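Local coordinates for p-47 protein (Clostridium botulinum, PDB 6EKT), which may form part of a progenitor toxin complex that protects botulinum neurotoxin type A2 in the host gut, and has a fold resembling tubular lipid-binding proteins, at residues A[365-370]-A[382-387]; A[327-332]-A[374-379]; A[81-86]-A[140-145]; A[72-77]-A[106-111]. All coordinates share one frame; numbering follows the deposited sequence.

Contact 1. Residues A[365-370]-A[382-387]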
loop_
_atom_site.group_PDB
_atom_site.type_symbol
_atom_site.label_atom_id
_atom_site.label_comp_id
_atom_site.label_asym_id
_atom_site.label_seq_id
_atom_site.Cartn_x
_atom_site.Cartn_y
_atom_site.Cartn_z
ATOM N N TYR A 365 5.507 33.785 -23.549
ATOM C CA TYR A 365 6.832 33.879 -24.142
ATOM C C TYR A 365 7.222 35.329 -24.259
ATOM O O TYR A 365 6.344 36.227 -24.231
ATOM C CB TYR A 365 6.884 33.183 -25.521
ATOM C CG TYR A 365 5.823 33.664 -26.484
ATOM C CD1 TYR A 365 6.043 34.770 -27.296
ATOM C CD2 TYR A 365 4.596 33.012 -26.573
ATOM C CE1 TYR A 365 5.061 35.234 -28.175
ATOM C CE2 TYR A 365 3.607 33.453 -27.458
ATOM C CZ TYR A 365 3.851 34.558 -28.253
ATOM O OH TYR A 365 2.880 35.000 -29.109
ATOM N N LYS A 366 8.527 35.556 -24.365
ATOM C CA LYS A 366 9.060 36.904 -24.604
ATOM C C LYS A 366 10.115 36.794 -25.693
ATOM O O LYS A 366 11.110 36.067 -25.509
ATOM C CB LYS A 366 9.671 37.491 -23.328
ATOM C CG LYS A 366 10.111 38.936 -23.538
ATOM C CD LYS A 366 10.394 39.628 -22.209
ATOM C CE LYS A 366 10.982 41.014 -22.436
ATOM N NZ LYS A 366 10.374 41.700 -23.618
ATOM N N TYR A 367 9.900 37.505 -26.812
ATOM C CA TYR A 367 10.907 37.558 -27.891
ATOM C C TYR A 367 12.026 38.550 -27.584
ATOM O O TYR A 367 11.758 39.626 -27.064
ATOM C CB TYR A 367 10.293 38.015 -29.217
ATOM C CG TYR A 367 9.180 37.163 -29.768
ATOM C CD1 TYR A 367 9.196 35.765 -29.631
ATOM C CD2 TYR A 367 8.140 37.751 -30.487
ATOM C CE1 TYR A 367 8.163 34.981 -30.160
ATOM C CE2 TYR A 367 7.114 36.975 -31.027
ATOM C CZ TYR A 367 7.141 35.601 -30.880
ATOM O OH TYR A 367 6.110 34.844 -31.402
ATOM N N HIS A 368 13.251 38.210 -27.972
ATOM C CA HIS A 368 14.391 39.120 -27.903
ATOM C C HIS A 368 14.948 39.267 -29.324
ATOM O O HIS A 368 15.602 38.357 -29.838
ATOM C CB HIS A 368 15.446 38.566 -26.955
ATOM C CG HIS A 368 14.957 38.401 -25.553
ATOM N ND1 HIS A 368 15.152 39.365 -24.580
ATOM C CD2 HIS A 368 14.254 37.407 -24.965
ATOM C CE1 HIS A 368 14.600 38.958 -23.447
ATOM N NE2 HIS A 368 14.052 37.772 -23.652
ATOM N N LEU A 369 14.650 40.405 -29.946
ATOM C CA LEU A 369 14.865 40.657 -31.378
ATOM C C LEU A 369 15.320 42.098 -31.506
ATOM O O LEU A 369 14.899 42.943 -30.705
ATOM C CB LEU A 369 13.525 40.573 -32.130
ATOM C CG LEU A 369 12.864 39.232 -32.311
ATOM C CD1 LEU A 369 11.389 39.425 -32.522
ATOM C CD2 LEU A 369 13.491 38.601 -33.541
ATOM N N PHE A 370 16.123 42.395 -32.522
ATOM C CA PHE A 370 16.437 43.792 -32.828
ATOM C C PHE A 370 15.168 44.504 -33.369
ATOM O O PHE A 370 14.457 43.924 -34.184
ATOM C CB PHE A 370 17.583 43.874 -33.842
ATOM C CG PHE A 370 18.080 45.272 -34.063
ATOM C CD1 PHE A 370 18.997 45.847 -33.184
ATOM C CD2 PHE A 370 17.604 46.028 -35.142
ATOM C CE1 PHE A 370 19.439 47.168 -33.381
ATOM C CE2 PHE A 370 18.036 47.332 -35.343
ATOM C CZ PHE A 370 18.954 47.906 -34.462
ATOM N N SER A 382 7.913 31.211 -35.226
ATOM C CA SER A 382 7.720 29.778 -35.539
ATOM C C SER A 382 8.501 28.867 -34.596
ATOM O O SER A 382 7.948 27.886 -34.075
ATOM C CB SER A 382 8.073 29.491 -37.008
ATOM O OG SER A 382 7.038 30.024 -37.842
ATOM N N VAL A 383 9.769 29.201 -34.352
ATOM C CA VAL A 383 10.622 28.369 -33.496
ATOM C C VAL A 383 10.036 28.300 -32.085
ATOM O O VAL A 383 10.013 27.225 -31.465
ATOM C CB VAL A 383 12.108 28.856 -33.484
ATOM C CG1 VAL A 383 12.946 28.113 -32.426
ATOM C CG2 VAL A 383 12.748 28.634 -34.847
ATOM N N THR A 384 9.542 29.439 -31.591
ATOM C CA THR A 384 8.993 29.525 -30.219
ATOM C C THR A 384 7.721 28.686 -30.097
ATOM O O THR A 384 7.586 27.905 -29.153
ATOM C CB THR A 384 8.754 30.989 -29.822
ATOM O OG1 THR A 384 9.985 31.715 -29.968
ATOM C CG2 THR A 384 8.260 31.094 -28.365
ATOM N N HIS A 385 6.829 28.813 -31.079
ATOM C CA HIS A 385 5.627 28.011 -31.172
ATOM C C HIS A 385 5.922 26.514 -31.236
ATOM O O HIS A 385 5.367 25.766 -30.425
ATOM C CB HIS A 385 4.778 28.432 -32.380
ATOM C CG HIS A 385 3.495 27.673 -32.499
ATOM N ND1 HIS A 385 2.462 27.808 -31.597
ATOM C CD2 HIS A 385 3.083 26.758 -33.408
ATOM C CE1 HIS A 385 1.465 27.010 -31.950
ATOM N NE2 HIS A 385 1.815 26.370 -33.052
ATOM N N TRP A 386 6.791 26.084 -32.162
ATOM C CA TRP A 386 7.185 24.658 -32.251
ATOM C C TRP A 386 7.804 24.134 -30.946
ATOM O O TRP A 386 7.517 23.003 -30.500
ATOM C CB TRP A 386 8.164 24.436 -33.415
ATOM C CG TRP A 386 7.542 23.903 -34.673
ATOM C CD1 TRP A 386 7.753 22.663 -35.223
ATOM C CD2 TRP A 386 6.649 24.585 -35.562
ATOM N NE1 TRP A 386 7.029 22.530 -36.380
ATOM C CE2 TRP A 386 6.341 23.690 -36.610
ATOM C CE3 TRP A 386 6.059 25.859 -35.566
ATOM C CZ2 TRP A 386 5.470 24.027 -37.666
ATOM C CZ3 TRP A 386 5.190 26.197 -36.627
ATOM C CH2 TRP A 386 4.909 25.280 -37.654
ATOM N N SER A 387 8.642 24.954 -30.322
ATOM C CA SER A 387 9.294 24.559 -29.055
ATOM C C SER A 387 8.261 24.326 -27.942
ATOM O O SER A 387 8.300 23.309 -27.220
ATOM C CB SER A 387 10.308 25.627 -28.608
ATOM O OG SER A 387 11.376 25.737 -29.531
#

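Contact 2. Residues A[327-332]-A[374-379]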
loop_
_atom_site.group_PDB
_atom_site.type_symbol
_atom_site.label_atom_id
_atom_site.label_comp_id
_atom_site.label_asym_id
_atom_site.label_seq_id
_atom_site.Cartn_x
_atom_site.Cartn_y
_atom_site.Cartn_z
ATOM N N THR A 327 19.296 28.966 -34.180
ATOM C CA THR A 327 20.470 28.313 -34.769
ATOM C C THR A 327 21.071 29.203 -35.856
ATOM O O THR A 327 20.377 29.640 -36.789
ATOM C CB THR A 327 20.072 26.934 -35.303
ATOM O OG1 THR A 327 19.560 26.175 -34.208
ATOM C CG2 THR A 327 21.266 26.185 -35.947
ATOM N N GLY A 328 22.360 29.511 -35.673
ATOM C CA GLY A 328 23.104 30.388 -36.582
ATOM C C GLY A 328 22.901 31.864 -36.291
ATOM O O GLY A 328 23.478 32.713 -36.960
ATOM N N LEU A 329 22.066 32.184 -35.305
ATOM C CA LEU A 329 21.713 33.576 -34.993
ATOM C C LEU A 329 21.304 33.607 -33.529
ATOM O O LEU A 329 20.208 34.058 -33.166
ATOM C CB LEU A 329 20.610 34.104 -35.910
ATOM C CG LEU A 329 20.421 35.637 -35.965
ATOM C CD1 LEU A 329 21.683 36.360 -36.445
ATOM C CD2 LEU A 329 19.237 36.027 -36.831
ATOM N N GLU A 330 22.203 33.093 -32.697
ATOM C CA GLU A 330 21.856 32.775 -31.302
ATOM C C GLU A 330 21.519 33.997 -30.458
ATOM O O GLU A 330 20.877 33.856 -29.415
ATOM C CB GLU A 330 22.901 31.867 -30.656
ATOM C CG GLU A 330 23.084 30.569 -31.431
ATOM C CD GLU A 330 23.109 29.356 -30.532
ATOM O OE1 GLU A 330 24.170 29.063 -29.930
ATOM O OE2 GLU A 330 22.065 28.678 -30.431
ATOM N N ALA A 331 21.897 35.195 -30.943
ATOM C CA ALA A 331 21.550 36.448 -30.258
ATOM C C ALA A 331 20.050 36.641 -30.199
ATOM O O ALA A 331 19.522 37.313 -29.297
ATOM C CB ALA A 331 22.201 37.644 -30.957
ATOM N N VAL A 332 19.365 36.066 -31.182
ATOM C CA VAL A 332 17.919 36.145 -31.251
ATOM C C VAL A 332 17.323 34.925 -30.564
ATOM O O VAL A 332 17.624 33.785 -30.934
ATOM C CB VAL A 332 17.440 36.258 -32.708
ATOM C CG1 VAL A 332 15.915 36.240 -32.763
ATOM C CG2 VAL A 332 17.994 37.543 -33.343
ATOM N N LEU A 374 11.880 42.233 -39.140
ATOM C CA LEU A 374 10.694 41.402 -39.415
ATOM C C LEU A 374 11.042 39.987 -39.852
ATOM O O LEU A 374 10.268 39.061 -39.586
ATOM C CB LEU A 374 9.768 42.069 -40.449
ATOM C CG LEU A 374 9.263 43.469 -40.051
ATOM C CD1 LEU A 374 8.580 44.148 -41.236
ATOM C CD2 LEU A 374 8.334 43.407 -38.840
ATOM N N ILE A 375 12.183 39.845 -40.516
ATOM C CA ILE A 375 12.669 38.531 -40.989
ATOM C C ILE A 375 12.891 37.625 -39.767
ATOM O O ILE A 375 12.329 36.521 -39.702
ATOM C CB ILE A 375 13.946 38.640 -41.879
ATOM C CG1 ILE A 375 13.736 39.532 -43.124
ATOM C CG2 ILE A 375 14.472 37.261 -42.293
ATOM C CD1 ILE A 375 12.463 39.291 -43.910
ATOM N N SER A 376 13.680 38.117 -38.799
ATOM C CA SER A 376 13.983 37.364 -37.573
ATOM C C SER A 376 12.764 37.127 -36.745
ATOM O O SER A 376 12.663 36.086 -36.123
ATOM C CB SER A 376 15.032 38.051 -36.709
ATOM O OG SER A 376 16.280 38.045 -37.373
ATOM N N LEU A 377 11.850 38.096 -36.715
ATOM C CA LEU A 377 10.577 37.924 -36.002
ATOM C C LEU A 377 9.806 36.709 -36.509
ATOM O O LEU A 377 9.354 35.893 -35.691
ATOM C CB LEU A 377 9.695 39.193 -36.074
ATOM C CG LEU A 377 8.280 39.090 -35.478
ATOM C CD1 LEU A 377 8.254 38.782 -33.996
ATOM C CD2 LEU A 377 7.474 40.364 -35.734
ATOM N N ALA A 378 9.653 36.593 -37.837
ATOM C CA ALA A 378 8.913 35.457 -38.425
ATOM C C ALA A 378 9.573 34.113 -38.053
ATOM O O ALA A 378 8.878 33.147 -37.731
ATOM C CB ALA A 378 8.784 35.591 -39.931
ATOM N N VAL A 379 10.898 34.079 -38.062
ATOM C CA VAL A 379 11.636 32.827 -37.778
ATOM C C VAL A 379 11.460 32.486 -36.285
ATOM O O VAL A 379 11.101 31.351 -35.939
ATOM C CB VAL A 379 13.124 32.926 -38.152
ATOM C CG1 VAL A 379 13.889 31.646 -37.809
ATOM C CG2 VAL A 379 13.280 33.227 -39.655
#

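Contact 3. Residues A[81-86]-A[140-145]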
loop_
_atom_site.group_PDB
_atom_site.type_symbol
_atom_site.label_atom_id
_atom_site.label_comp_id
_atom_site.label_asym_id
_atom_site.label_seq_id
_atom_site.Cartn_x
_atom_site.Cartn_y
_atom_site.Cartn_z
ATOM N N PHE A 81 -5.426 -7.306 17.874
ATOM C CA PHE A 81 -6.117 -8.576 18.138
ATOM C C PHE A 81 -7.057 -8.884 16.987
ATOM O O PHE A 81 -7.652 -7.974 16.395
ATOM C CB PHE A 81 -6.988 -8.480 19.410
ATOM C CG PHE A 81 -6.218 -8.463 20.694
ATOM C CD1 PHE A 81 -5.787 -7.248 21.250
ATOM C CD2 PHE A 81 -5.960 -9.656 21.382
ATOM C CE1 PHE A 81 -5.097 -7.233 22.457
ATOM C CE2 PHE A 81 -5.259 -9.646 22.580
ATOM C CZ PHE A 81 -4.826 -8.430 23.116
ATOM N N LEU A 82 -7.231 -10.172 16.698
ATOM C CA LEU A 82 -8.384 -10.615 15.930
ATOM C C LEU A 82 -9.438 -11.161 16.874
ATOM O O LEU A 82 -9.110 -11.945 17.772
ATOM C CB LEU A 82 -8.009 -11.733 14.949
ATOM C CG LEU A 82 -7.204 -11.446 13.699
ATOM C CD1 LEU A 82 -7.056 -12.748 12.930
ATOM C CD2 LEU A 82 -7.857 -10.387 12.817
ATOM N N ARG A 83 -10.689 -10.757 16.668
ATOM C CA ARG A 83 -11.818 -11.396 17.356
ATOM C C ARG A 83 -12.274 -12.629 16.567
ATOM O O ARG A 83 -12.447 -12.550 15.351
ATOM C CB ARG A 83 -12.972 -10.420 17.558
ATOM C CG ARG A 83 -13.966 -10.934 18.596
ATOM C CD ARG A 83 -15.038 -9.923 18.906
ATOM N NE ARG A 83 -14.564 -8.778 19.698
ATOM C CZ ARG A 83 -15.348 -7.766 20.074
ATOM N NH1 ARG A 83 -16.633 -7.746 19.737
ATOM N NH2 ARG A 83 -14.851 -6.763 20.779
ATOM N N ILE A 84 -12.438 -13.765 17.251
ATOM C CA ILE A 84 -12.723 -15.037 16.578
ATOM C C ILE A 84 -13.761 -15.873 17.322
ATOM O O ILE A 84 -13.835 -15.823 18.565
ATOM C CB ILE A 84 -11.453 -15.884 16.308
ATOM C CG1 ILE A 84 -10.747 -16.289 17.616
ATOM C CG2 ILE A 84 -10.523 -15.163 15.314
ATOM C CD1 ILE A 84 -9.769 -17.442 17.462
ATOM N N LYS A 85 -14.580 -16.595 16.559
ATOM C CA LYS A 85 -15.484 -17.596 17.122
ATOM C C LYS A 85 -14.799 -18.950 16.986
ATOM O O LYS A 85 -14.248 -19.253 15.922
ATOM C CB LYS A 85 -16.808 -17.640 16.360
ATOM C CG LYS A 85 -17.707 -16.417 16.482
ATOM C CD LYS A 85 -18.970 -16.684 15.678
ATOM C CE LYS A 85 -19.765 -15.423 15.374
ATOM N NZ LYS A 85 -20.913 -15.771 14.482
ATOM N N THR A 86 -14.846 -19.769 18.041
ATOM C CA THR A 86 -14.218 -21.094 18.000
ATOM C C THR A 86 -15.229 -22.201 18.364
ATOM O O THR A 86 -15.040 -22.900 19.365
ATOM C CB THR A 86 -12.957 -21.184 18.898
ATOM O OG1 THR A 86 -13.332 -20.991 20.269
ATOM C CG2 THR A 86 -11.900 -20.133 18.514
ATOM N N LYS A 140 -7.884 -13.373 25.116
ATOM C CA LYS A 140 -8.965 -12.826 25.928
ATOM C C LYS A 140 -10.223 -13.591 25.617
ATOM O O LYS A 140 -10.479 -13.927 24.456
ATOM C CB LYS A 140 -9.209 -11.342 25.647
ATOM C CG LYS A 140 -8.007 -10.434 25.883
ATOM C CD LYS A 140 -8.380 -8.963 25.713
ATOM C CE LYS A 140 -8.598 -8.615 24.254
ATOM N NZ LYS A 140 -9.104 -7.224 24.034
ATOM N N ILE A 141 -11.001 -13.880 26.660
ATOM C CA ILE A 141 -12.332 -14.434 26.488
ATOM C C ILE A 141 -13.334 -13.286 26.422
ATOM O O ILE A 141 -13.506 -12.532 27.388
ATOM C CB ILE A 141 -12.683 -15.458 27.602
ATOM C CG1 ILE A 141 -11.664 -16.612 27.563
ATOM C CG2 ILE A 141 -14.123 -15.952 27.447
ATOM C CD1 ILE A 141 -11.710 -17.556 28.749
ATOM N N ILE A 142 -13.977 -13.157 25.269
ATOM C CA ILE A 142 -15.013 -12.153 25.054
ATOM C C ILE A 142 -16.351 -12.686 25.563
ATOM O O ILE A 142 -16.964 -12.048 26.414
ATOM C CB ILE A 142 -15.061 -11.681 23.571
ATOM C CG1 ILE A 142 -13.671 -11.228 23.098
ATOM C CG2 ILE A 142 -16.090 -10.568 23.359
ATOM C CD1 ILE A 142 -12.984 -10.162 23.957
ATOM N N VAL A 143 -16.778 -13.849 25.057
ATOM C CA VAL A 143 -18.016 -14.533 25.468
ATOM C C VAL A 143 -17.704 -16.021 25.614
ATOM O O VAL A 143 -17.163 -16.646 24.700
ATOM C CB VAL A 143 -19.175 -14.359 24.440
ATOM C CG1 VAL A 143 -20.480 -14.935 24.984
ATOM C CG2 VAL A 143 -19.385 -12.896 24.063
ATOM N N SER A 144 -18.047 -16.590 26.764
ATOM C CA SER A 144 -17.793 -18.014 27.017
ATOM C C SER A 144 -18.588 -18.905 26.057
ATOM O O SER A 144 -18.051 -19.868 25.483
ATOM C CB SER A 144 -18.071 -18.365 28.493
ATOM O OG SER A 144 -17.231 -17.584 29.337
ATOM N N ASP A 145 -19.856 -18.562 25.870
ATOM C CA ASP A 145 -20.722 -19.273 24.938
ATOM C C ASP A 145 -21.778 -18.334 24.373
ATOM O O ASP A 145 -22.693 -17.904 25.074
ATOM C CB ASP A 145 -21.379 -20.502 25.605
ATOM C CG ASP A 145 -22.149 -21.383 24.609
ATOM O OD1 ASP A 145 -21.997 -21.223 23.386
ATOM O OD2 ASP A 145 -22.907 -22.261 25.066
#

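Contact 4. Residues A[72-77]-A[106-111]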
loop_
_atom_site.group_PDB
_atom_site.type_symbol
_atom_site.label_atom_id
_atom_site.label_comp_id
_atom_site.label_asym_id
_atom_site.label_seq_id
_atom_site.Cartn_x
_atom_site.Cartn_y
_atom_site.Cartn_z
ATOM N N GLU A 72 -13.384 -18.716 13.115
ATOM C CA GLU A 72 -13.857 -17.685 12.186
ATOM C C GLU A 72 -13.633 -16.301 12.769
ATOM O O GLU A 72 -14.071 -16.021 13.890
ATOM C CB GLU A 72 -15.345 -17.877 11.868
ATOM C CG GLU A 72 -15.955 -16.783 10.989
ATOM C CD GLU A 72 -17.484 -16.764 10.973
ATOM O OE1 GLU A 72 -18.123 -17.527 11.727
ATOM O OE2 GLU A 72 -18.064 -15.975 10.192
ATOM N N ILE A 73 -12.954 -15.452 12.001
ATOM C CA ILE A 73 -12.717 -14.053 12.357
ATOM C C ILE A 73 -14.027 -13.295 12.230
ATOM O O ILE A 73 -14.775 -13.509 11.286
ATOM C CB ILE A 73 -11.655 -13.389 11.432
ATOM C CG1 ILE A 73 -10.346 -14.187 11.458
ATOM C CG2 ILE A 73 -11.417 -11.911 11.805
ATOM C CD1 ILE A 73 -9.464 -13.935 10.249
ATOM N N ILE A 74 -14.295 -12.428 13.207
ATOM C CA ILE A 74 -15.459 -11.542 13.197
ATOM C C ILE A 74 -14.995 -10.120 13.520
ATOM O O ILE A 74 -13.853 -9.923 13.947
ATOM C CB ILE A 74 -16.582 -12.032 14.177
ATOM C CG1 ILE A 74 -16.105 -12.055 15.647
ATOM C CG2 ILE A 74 -17.120 -13.397 13.734
ATOM C CD1 ILE A 74 -17.182 -12.415 16.666
ATOM N N ASN A 75 -15.872 -9.135 13.338
ATOM C CA ASN A 75 -15.504 -7.744 13.612
ATOM C C ASN A 75 -15.428 -7.446 15.102
ATOM O O ASN A 75 -15.831 -8.268 15.924
ATOM C CB ASN A 75 -16.442 -6.764 12.885
ATOM C CG ASN A 75 -16.163 -6.697 11.389
ATOM O OD1 ASN A 75 -15.028 -6.886 10.942
ATOM N ND2 ASN A 75 -17.199 -6.430 10.609
ATOM N N GLY A 76 -14.882 -6.280 15.439
ATOM C CA GLY A 76 -14.899 -5.793 16.811
ATOM C C GLY A 76 -13.539 -5.905 17.453
ATOM O O GLY A 76 -13.295 -5.329 18.516
ATOM N N GLY A 77 -12.658 -6.658 16.795
ATOM C CA GLY A 77 -11.259 -6.757 17.175
ATOM C C GLY A 77 -10.629 -5.387 17.327
ATOM O O GLY A 77 -10.727 -4.527 16.441
ATOM N N ASN A 106 -19.969 -22.215 21.796
ATOM C CA ASN A 106 -19.477 -21.302 20.757
ATOM C C ASN A 106 -18.785 -20.054 21.370
ATOM O O ASN A 106 -19.382 -18.964 21.427
ATOM C CB ASN A 106 -20.646 -20.942 19.815
ATOM C CG ASN A 106 -20.197 -20.223 18.556
ATOM O OD1 ASN A 106 -19.011 -20.232 18.191
ATOM N ND2 ASN A 106 -21.156 -19.603 17.868
ATOM N N PRO A 107 -17.520 -20.215 21.837
ATOM C CA PRO A 107 -16.798 -19.113 22.474
ATOM C C PRO A 107 -16.367 -18.034 21.484
ATOM O O PRO A 107 -16.136 -18.313 20.298
ATOM C CB PRO A 107 -15.552 -19.797 23.064
ATOM C CG PRO A 107 -15.853 -21.278 23.053
ATOM C CD PRO A 107 -16.699 -21.440 21.822
ATOM N N VAL A 108 -16.292 -16.805 21.988
ATOM C CA VAL A 108 -15.712 -15.700 21.242
ATOM C C VAL A 108 -14.466 -15.263 21.996
ATOM O O VAL A 108 -14.536 -14.863 23.174
ATOM C CB VAL A 108 -16.702 -14.518 21.084
ATOM C CG1 VAL A 108 -16.082 -13.400 20.249
ATOM C CG2 VAL A 108 -18.007 -14.996 20.464
ATOM N N LEU A 109 -13.329 -15.375 21.317
ATOM C CA LEU A 109 -12.064 -14.972 21.862
ATOM C C LEU A 109 -11.502 -13.787 21.084
ATOM O O LEU A 109 -11.960 -13.470 19.970
ATOM C CB LEU A 109 -11.063 -16.136 21.818
ATOM C CG LEU A 109 -11.534 -17.499 22.342
ATOM C CD1 LEU A 109 -10.524 -18.601 22.050
ATOM C CD2 LEU A 109 -11.817 -17.418 23.828
ATOM N N GLU A 110 -10.516 -13.136 21.687
ATOM C CA GLU A 110 -9.635 -12.243 20.962
ATOM C C GLU A 110 -8.216 -12.738 21.130
ATOM O O GLU A 110 -7.767 -12.982 22.249
ATOM C CB GLU A 110 -9.785 -10.793 21.433
ATOM C CG GLU A 110 -10.919 -10.086 20.729
ATOM C CD GLU A 110 -11.038 -8.612 21.075
ATOM O OE1 GLU A 110 -12.142 -8.080 20.897
ATOM O OE2 GLU A 110 -10.043 -7.976 21.507
ATOM N N ILE A 111 -7.505 -12.902 20.010
ATOM C CA ILE A 111 -6.140 -13.411 20.065
ATOM C C ILE A 111 -5.242 -12.430 19.334
ATOM O O ILE A 111 -5.571 -11.994 18.224
ATOM C CB ILE A 111 -6.003 -14.852 19.497
ATOM C CG1 ILE A 111 -6.983 -15.822 20.212
ATOM C CG2 ILE A 111 -4.558 -15.343 19.622
ATOM C CD1 ILE A 111 -6.920 -17.283 19.778
#

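Contact 1. Residues A[365-370]-A[382-387]
Both branches of T384, on helix 374-394, meet tyrosines that project from the end of strand 352-368. Its methyl CG2 packs on Y365, 3.8 Å from CB and 4.0 Å from CG, approaching the root of the aromatic ring obliquely. Its hydroxyl turns to the other tyrosine: OG1 lies near the plane of the Y367 ring, at its edge, 3.7 Å from CE1. The threonine torsion (chi1 -56°) divides the work, setting OG1 beside the backbone N and CG2 beside the carbonyl carbon, so that one short side chain serves two alternate residues of the strand. This is the closely packed part: T384 is buried, and OG1 is also hydrogen-bonded to S334 OG on the adjacent strand and to L380 O one helical turn back. The other side is looser. Y365 is exposed and offers T384 little more than CB and CG. Y367 is better covered, since its ring also rests on L377 and L380. A helix laid against the concave face of a curved antiparallel sheet in this way is consistent with the TULIP-like fold, in which a sheet wraps around a long helix.

Contact 2. Residues A[327-332]-A[374-379]
S376, in the first turn of helix 374-394, faces the turn at the start of strand 329-347 and touches L329 and V332 there. Along its side chain, CB comes first and packs against L369, whose CD2 lies 3.6 Å from it. One bond further out, OG sits beside the backbone N of its own residue (chi1 -67°) and meets the methyl CD2 of L329 at 3.6 Å. V332 CG2 stands farther from the same oxygen, at 4.4 Å, so the valine completes the apolar surround only loosely. The polar need of OG is met within its own neighbourhood, by a hydrogen bond to D373 OD2, the residue immediately before the helix. L329 can reach the serine because its CG lies anti to the backbone N (chi1 -163°), which brings its CD2 methyl up to the serine oxygen. A type I turn from L329 to V332, closed by V332 N to L329 O at 2.9 Å, presents both apolar side chains to S376. L369 bridges the two parts, touching V332 as well as S376 and L377. The contact thus seats the N-terminal turn of helix 374-394 on a corner of the curled antiparallel sheet, consistent with a TULIP-like fold.

Contact 3. Residues A[81-86]-A[140-145]
A classic beta bulge in an antiparallel sheet forms one side of this contact: I142 and V143 both face V108 on the strand between. Strands 81-88 and 124-141 flank strand 108-118, so F81 and R83 reach K140 and I142 over the middle strand, side chain to side chain. The stronger of the two meetings is a cation-pi interaction. The K140 and F81 side chains cross at about a right angle, and K140 NZ lies 4.3 Å from the F81 ring centroid, 11° off the normal. The methylene before it makes a CH-pi contact with the same face, CE lying 3.9 Å from the centroid and centred over the ring. A bend in the lysine chain (chi3 -73°) brings this end over the aromatic surface. NZ has a second partner, forming a salt bridge with E110 OE2 on the middle strand, so the ammonium is held between a carboxylate and an aromatic face. The same carboxylate receives R83, whose NE forms a salt bridge with E110 OE1. Two cationic side chains from opposite flanking strands therefore share one glutamate, which would be expected to favour its ionised form; R83 NH2 and K140 NZ stay 6.6 Å apart. The second meeting is a looser van der Waals contact. I142 lies against the arginine tip, its methyl CG2 over one face of the guanidinium and its CG1 4.3 Å from R83 NE.

Contact 4. Residues A[72-77]-A[106-111]
I74 lays its terminal methyl on V108, with CD1 3.9 Å from V108 CG1, the two side chains crossing at about a right angle. The isoleucine's CG1 stands between its own backbone N and carbonyl carbon (chi1 62°), and CD1 is carried outward from there to the valine. Farther along, where the chain leaves strand 72-74, G76 and G77 come down beside the carboxylate of E110. OE1 lies 4.0 Å from G77 CA and 3.8 Å from G76 O, an approach of two oxygens that involves no bond. E110 is buried; its charge is answered by R83 and K140, and OE2 also has a weak hydrogen bond with S78 OG. Its chain is extended beyond CG, which lets the carboxylate stand out from strand 108-118 as far as the glycine pair. Strand 81-88 runs between the two segments, bonded through its backbone to I74 on one side and to P107 on the other, so this is contact over an intervening strand. The alternate side chains pack against helices: I73 on V38 and L42 of helix 35-49, and P107 and L109 on L162 of helix 152-168.

Overall arrangement
From the N terminus, contact 4 opens first at 72-77 and contact 3 at 81-86; 106-111 then closes contact 4 and 140-145 closes contact 3. The two loops therefore cross, and their centres lie about 4 Å apart in one sheet, tying its first four strands together; I142 N probably bonds to V108 O between them. Far along the chain the pattern recurs: contact 2 opens at 327-332 and contact 1 at 365-370, before 374-379 and 382-387 close them in that order. Both join adjacent strands of the curled sheet to helix 374-394. The two pairs, on opposite sides of the chain's centre, stand about 71 to 81 Å apart between contact centres.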